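Local atomic coordinates of tyrosinase (Aspergillus oryzae, PDB entry 6JU5), a protein that probably hydroxylates L-tyrosine and oxidises L-dopa to L-dopaquinone with molecular oxygen at a dinuclear copper centre. Residues H268-N273 with S507-G512; S302-D307 with V537-Q542. The protein carries 1 engineered substitution. All blocks are in the same frame, centred on the assembly; numbering follows the deposited sequence.

In the fold
Both contacts join the central tyrosinase domain, which carries the two copper ions, to the C-terminal domain of the pro-enzyme. Their centres lie 25 Å apart, and their nearest atoms about 8 Å. Along the chain they interleave: 268-273, 302-307, 507-512, 537-542. The two C-terminal segments belong to the same mixed sheet, on the successive strands 510-515 and 538-544. Contact 2 adds the short strand 305-306 of the central domain to one edge of that sheet. Contact 1 sets a 3-10 turn of the central domain against strand 510-515 at the opposite edge. The sheet is thus tied to the catalytic domain at both of its outermost strands.

Contact 1: H268-N273 with S507-G512; sequences HPWYQN and SQNFVG
His-268 O lies in plane at the edge of the Phe-510 ring. Its side chain sets off away from 507-512, and ND1 donates to Pro-269 O. That oxygen also accepts from Gln-272 N. Pro-269 lays CG against Val-511 O at 3.7 Å, and its CA makes a CA-H...O contact with Phe-510 O. Trp-270 buries the largest area of any residue here. Its N donates to Phe-510 O over 2.9 Å, nearly straight at 165°. With CG anti to the backbone N (chi1 163°), the indole lies against the type II turn Ser-507 to Phe-510. Gln-508 CA sits over the five-membered ring, 3.7 Å from its centroid, as a CH-pi contact. Asn-509 N lies over the same face, 3.4 Å from Trp-270 CD2. The Asn-509 amide runs alongside the indole, with planes 79° apart; OD1 meets Trp-270 CZ3 at 3.6 Å, and ND2 bonds to Asp-496 O. A water links Tyr-271 N to Phe-510 O. The 3-10 turn of the central domain thus packs on the turn entering edge strand 510-515 of the C-terminal domain. Tyr-271 stacks on Tyr-551 of helix 546-555, and a classic bulge at Val-511 and Gly-512 faces Ile-492 of strand 489-494.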
loop_
_atom_site.group_PDB
_atom_site.type_symbol
_atom_site.label_atom_id
_atom_site.label_comp_id
_atom_site.label_asym_id
_atom_site.label_seq_id
_atom_site.Cartn_x
_atom_site.Cartn_y
_atom_site.Cartn_z
ATOM N N HIS B 268 4.844 -19.219 5.445
ATOM C CA HIS B 268 5.555 -20.392 5.946
ATOM C C HIS B 268 5.089 -20.651 7.369
ATOM O O HIS B 268 4.343 -19.828 7.919
ATOM C CB HIS B 268 7.061 -20.177 5.876
ATOM C CG HIS B 268 7.569 -19.004 6.637
ATOM N ND1 HIS B 268 7.488 -18.864 8.001
ATOM C CD2 HIS B 268 8.226 -17.893 6.185
ATOM C CE1 HIS B 268 8.054 -17.716 8.355
ATOM N NE2 HIS B 268 8.507 -17.101 7.274
ATOM N N PRO B 269 5.458 -21.782 7.955
ATOM C CA PRO B 269 5.032 -22.057 9.336
ATOM C C PRO B 269 5.434 -20.950 10.302
ATOM O O PRO B 269 6.504 -20.348 10.141
ATOM C CB PRO B 269 5.774 -23.359 9.657
ATOM C CG PRO B 269 5.850 -24.049 8.329
ATOM C CD PRO B 269 6.172 -22.925 7.371
ATOM N N TRP B 270 4.577 -20.702 11.284
ATOM C CA TRP B 270 4.815 -19.694 12.311
ATOM C C TRP B 270 6.139 -19.899 13.035
ATOM O O TRP B 270 6.830 -18.923 13.371
ATOM C CB TRP B 270 3.643 -19.714 13.288
ATOM C CG TRP B 270 3.846 -19.055 14.617
ATOM C CD1 TRP B 270 3.561 -17.744 14.912
ATOM C CD2 TRP B 270 4.344 -19.656 15.816
ATOM N NE1 TRP B 270 3.875 -17.492 16.233
ATOM C CE2 TRP B 270 4.349 -18.641 16.799
ATOM C CE3 TRP B 270 4.798 -20.939 16.167
ATOM C CZ2 TRP B 270 4.783 -18.891 18.093
ATOM C CZ3 TRP B 270 5.231 -21.175 17.460
ATOM C CH2 TRP B 270 5.220 -20.149 18.409
ATOM N N TYR B 271 6.517 -21.152 13.340
ATOM C CA TYR B 271 7.682 -21.368 14.196
ATOM C C TYR B 271 8.946 -20.844 13.526
ATOM O O TYR B 271 9.938 -20.541 14.207
ATOM C CB TYR B 271 7.843 -22.858 14.602
ATOM C CG TYR B 271 8.635 -23.590 13.536
ATOM C CD1 TYR B 271 10.028 -23.638 13.594
ATOM C CD2 TYR B 271 7.980 -24.190 12.476
ATOM C CE1 TYR B 271 10.740 -24.306 12.610
ATOM C CE2 TYR B 271 8.686 -24.838 11.477
ATOM C CZ TYR B 271 10.058 -24.896 11.553
ATOM O OH TYR B 271 10.736 -25.531 10.537
ATOM N N GLN B 272 8.925 -20.708 12.195
ATOM C CA GLN B 272 10.138 -20.281 11.496
ATOM C C GLN B 272 10.431 -18.802 11.684
ATOM O O GLN B 272 11.467 -18.329 11.222
ATOM C CB GLN B 272 10.066 -20.598 9.994
ATOM C CG GLN B 272 10.141 -22.099 9.725
ATOM C CD GLN B 272 9.818 -22.447 8.287
ATOM O OE1 GLN B 272 9.641 -21.555 7.465
ATOM N NE2 GLN B 272 9.763 -23.739 7.981
ATOM N N ASN B 273 9.542 -18.044 12.334
ATOM C CA ASN B 273 9.881 -16.647 12.620
ATOM C C ASN B 273 10.552 -16.547 13.987
ATOM O O ASN B 273 10.979 -15.470 14.424
ATOM C CB ASN B 273 8.650 -15.741 12.532
ATOM C CG ASN B 273 8.213 -15.519 11.088
ATOM O OD1 ASN B 273 9.026 -15.463 10.155
ATOM N ND2 ASN B 273 6.904 -15.389 10.916
ATOM N N SER B 507 0.128 -16.115 13.174
ATOM C CA SER B 507 -0.769 -16.739 14.154
ATOM C C SER B 507 -0.069 -17.915 14.820
ATOM O O SER B 507 0.453 -18.789 14.115
ATOM C CB SER B 507 -2.046 -17.216 13.462
ATOM O OG SER B 507 -2.709 -16.153 12.800
ATOM N N GLN B 508 -0.079 -17.978 16.142
ATOM C CA GLN B 508 0.573 -19.060 16.894
ATOM C C GLN B 508 0.316 -20.422 16.268
ATOM O O GLN B 508 -0.840 -20.770 16.020
ATOM C CB GLN B 508 -0.037 -19.023 18.295
ATOM C CG GLN B 508 0.331 -20.120 19.280
ATOM C CD GLN B 508 -0.495 -19.860 20.542
ATOM O OE1 GLN B 508 -0.339 -18.801 21.157
ATOM N NE2 GLN B 508 -1.395 -20.770 20.867
ATOM N N ASN B 509 1.353 -21.214 16.010
ATOM C CA ASN B 509 1.296 -22.623 15.644
ATOM C C ASN B 509 0.761 -22.863 14.236
ATOM O O ASN B 509 0.501 -24.014 13.879
ATOM C CB ASN B 509 0.499 -23.428 16.678
ATOM C CG ASN B 509 1.248 -23.489 18.003
ATOM O OD1 ASN B 509 2.488 -23.450 18.046
ATOM N ND2 ASN B 509 0.495 -23.603 19.094
ATOM N N PHE B 510 0.667 -21.800 13.435
ATOM C CA PHE B 510 0.229 -21.934 12.047
ATOM C C PHE B 510 1.167 -22.831 11.244
ATOM O O PHE B 510 2.396 -22.676 11.368
ATOM C CB PHE B 510 0.167 -20.554 11.397
ATOM C CG PHE B 510 -0.191 -20.517 9.936
ATOM C CD1 PHE B 510 -1.510 -20.556 9.531
ATOM C CD2 PHE B 510 0.786 -20.430 8.956
ATOM C CE1 PHE B 510 -1.868 -20.508 8.197
ATOM C CE2 PHE B 510 0.453 -20.355 7.612
ATOM C CZ PHE B 510 -0.885 -20.366 7.225
ATOM N N VAL B 511 0.587 -23.696 10.414
ATOM C CA VAL B 511 1.404 -24.574 9.566
ATOM C C VAL B 511 1.269 -24.218 8.094
ATOM O O VAL B 511 2.249 -24.188 7.336
ATOM C CB VAL B 511 1.039 -26.060 9.817
ATOM C CG1 VAL B 511 1.716 -26.976 8.817
ATOM C CG2 VAL B 511 1.423 -26.431 11.246
ATOM N N GLY B 512 0.056 -23.943 7.631
ATOM C CA GLY B 512 -0.181 -23.542 6.245
ATOM C C GLY B 512 -1.660 -23.451 5.919
ATOM O O GLY B 512 -2.520 -23.745 6.759
HETATM O O HOH W 1 4.507 -23.422 13.175
#

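Contact 2: S302-D307 with V537-Q542; sequences SSTRYD and VLSVSQ
Arg-305 and Val-537 meet at an oblique angle, with CG1 of Val-537 over the centre of one guanidinium face. The arginine CG is anti to the backbone N (chi1 -174°), and the chain is extended from there to NE, which brings it to Val-537. Val-537 CG1 also touches Arg-305 CG at 3.7 Å. NH1 reaches on to Asn-99 O. Arg-305 and Ser-539, a non-hydrogen-bonded pair, share one face of the sheet, and Tyr-306 and Leu-538 the opposite one. The tyrosine also crosses Val-540, whose CG1 is 3.7 Å from Tyr-306 CD2. Its ring meets that of Trp-325. Thr-304 lies beside Ser-539, their CB atoms 4.0 Å apart, and both hydroxyls hydrogen-bond to Asn-99 OD1.

Three backbone hydrogen bonds join the antiparallel strands. In the hydrogen-bonded pair, Tyr-306 N donates to Leu-538 O and Leu-538 N to Tyr-306 O. Val-540 N reaches Thr-304 O at 2.9 Å. An ST turn leads in, as Ser-303 OG accepts from Arg-305 N and also bonds to Glu-329. The Thr-304 side chain is about 7 Å from those of the copper ligands His-98 and His-332. Thr-304 packs on helix 328-340, and strand 538-544 pairs with strand 470-478 on its other side.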
loop_
_atom_site.group_PDB
_atom_site.type_symbol
_atom_site.label_atom_id
_atom_site.label_comp_id
_atom_site.label_asym_id
_atom_site.label_seq_id
_atom_site.Cartn_x
_atom_site.Cartn_y
_atom_site.Cartn_z
ATOM N N SER B 302 -3.604 -32.071 -12.918
ATOM C CA SER B 302 -4.192 -30.938 -13.627
ATOM C C SER B 302 -5.173 -30.106 -12.822
ATOM O O SER B 302 -5.504 -29.000 -13.281
ATOM C CB SER B 302 -4.932 -31.449 -14.866
ATOM O OG SER B 302 -5.969 -32.353 -14.544
ATOM N N SER B 303 -5.693 -30.652 -11.734
ATOM C CA SER B 303 -6.869 -30.048 -11.109
ATOM C C SER B 303 -6.989 -30.401 -9.639
ATOM O O SER B 303 -6.455 -31.415 -9.198
ATOM C CB SER B 303 -8.131 -30.552 -11.834
ATOM O OG SER B 303 -9.311 -29.944 -11.340
ATOM N N THR B 304 -7.763 -29.585 -8.931
ATOM C CA THR B 304 -8.222 -29.932 -7.587
ATOM C C THR B 304 -9.322 -30.987 -7.625
ATOM O O THR B 304 -9.610 -31.566 -6.572
ATOM C CB THR B 304 -8.767 -28.702 -6.845
ATOM O OG1 THR B 304 -9.621 -27.948 -7.723
ATOM C CG2 THR B 304 -7.634 -27.770 -6.421
ATOM N N ARG B 305 -9.914 -31.289 -8.781
ATOM C CA ARG B 305 -11.106 -32.121 -8.810
ATOM C C ARG B 305 -10.864 -33.510 -8.219
ATOM O O ARG B 305 -9.869 -34.168 -8.513
ATOM C CB ARG B 305 -11.613 -32.255 -10.249
ATOM C CG ARG B 305 -12.942 -32.995 -10.333
ATOM C CD ARG B 305 -13.424 -33.070 -11.766
ATOM N NE ARG B 305 -14.797 -33.535 -11.914
ATOM C CZ ARG B 305 -15.812 -32.716 -12.169
ATOM N NH1 ARG B 305 -15.616 -31.404 -12.309
ATOM N NH2 ARG B 305 -17.032 -33.209 -12.293
ATOM N N TYR B 306 -11.777 -33.976 -7.375
ATOM C CA TYR B 306 -11.725 -35.279 -6.739
ATOM C C TYR B 306 -13.124 -35.886 -6.761
ATOM O O TYR B 306 -14.065 -35.330 -6.207
ATOM C CB TYR B 306 -11.208 -35.161 -5.299
ATOM C CG TYR B 306 -10.817 -36.527 -4.765
ATOM C CD1 TYR B 306 -11.786 -37.360 -4.227
ATOM C CD2 TYR B 306 -9.512 -36.985 -4.813
ATOM C CE1 TYR B 306 -11.464 -38.619 -3.739
ATOM C CE2 TYR B 306 -9.178 -38.239 -4.324
ATOM C CZ TYR B 306 -10.156 -39.050 -3.789
ATOM O OH TYR B 306 -9.828 -40.297 -3.296
ATOM N N ASP B 307 -13.244 -37.000 -7.464
ATOM C CA ASP B 307 -14.550 -37.590 -7.734
ATOM C C ASP B 307 -14.912 -38.685 -6.739
ATOM O O ASP B 307 -14.126 -39.605 -6.520
ATOM C CB ASP B 307 -14.540 -38.131 -9.165
ATOM N N VAL B 537 -18.895 -34.038 -6.133
ATOM C CA VAL B 537 -17.527 -33.698 -6.534
ATOM C C VAL B 537 -16.844 -32.773 -5.537
ATOM O O VAL B 537 -17.228 -31.671 -5.149
ATOM C CB VAL B 537 -17.526 -33.055 -7.936
ATOM C CG1 VAL B 537 -16.116 -32.920 -8.482
ATOM C CG2 VAL B 537 -18.416 -33.854 -8.885
ATOM N N LEU B 538 -15.705 -33.251 -5.062
ATOM C CA LEU B 538 -14.907 -32.565 -4.059
ATOM C C LEU B 538 -13.638 -31.982 -4.679
ATOM O O LEU B 538 -13.444 -32.062 -5.901
ATOM C CB LEU B 538 -14.532 -33.584 -2.972
ATOM C CG LEU B 538 -15.725 -34.181 -2.229
ATOM C CD1 LEU B 538 -15.286 -35.299 -1.293
ATOM C CD2 LEU B 538 -16.473 -33.089 -1.475
ATOM N N SER B 539 -12.802 -31.404 -3.844
ATOM C CA SER B 539 -11.561 -30.729 -4.195
ATOM C C SER B 539 -10.442 -31.101 -3.222
ATOM O O SER B 539 -10.729 -31.210 -2.032
ATOM C CB SER B 539 -11.750 -29.203 -4.170
ATOM O OG SER B 539 -12.702 -28.808 -5.151
ATOM N N VAL B 540 -9.236 -31.298 -3.725
ATOM C CA VAL B 540 -8.116 -31.710 -2.883
ATOM C C VAL B 540 -6.932 -30.764 -3.063
ATOM O O VAL B 540 -6.736 -30.154 -4.117
ATOM C CB VAL B 540 -7.649 -33.166 -3.112
ATOM C CG1 VAL B 540 -8.759 -34.098 -2.661
ATOM C CG2 VAL B 540 -7.296 -33.393 -4.572
ATOM N N SER B 541 -6.142 -30.678 -1.998
ATOM C CA SER B 541 -4.860 -30.013 -1.963
ATOM C C SER B 541 -3.947 -30.755 -0.983
ATOM O O SER B 541 -4.376 -31.698 -0.311
ATOM C CB SER B 541 -5.037 -28.543 -1.578
ATOM O OG SER B 541 -3.804 -27.845 -1.695
ATOM N N GLN B 542 -2.693 -30.352 -0.966
ATOM C CA GLN B 542 -1.667 -30.957 -0.118
ATOM C C GLN B 542 -0.766 -29.847 0.413
ATOM O O GLN B 542 -0.519 -28.884 -0.308
ATOM C CB GLN B 542 -0.861 -31.984 -0.909
ATOM C CG GLN B 542 0.062 -32.880 -0.084
ATOM C CD GLN B 542 1.140 -33.511 -0.945
ATOM O OE1 GLN B 542 2.238 -32.941 -1.068
ATOM N NE2 GLN B 542 0.855 -34.661 -1.543
#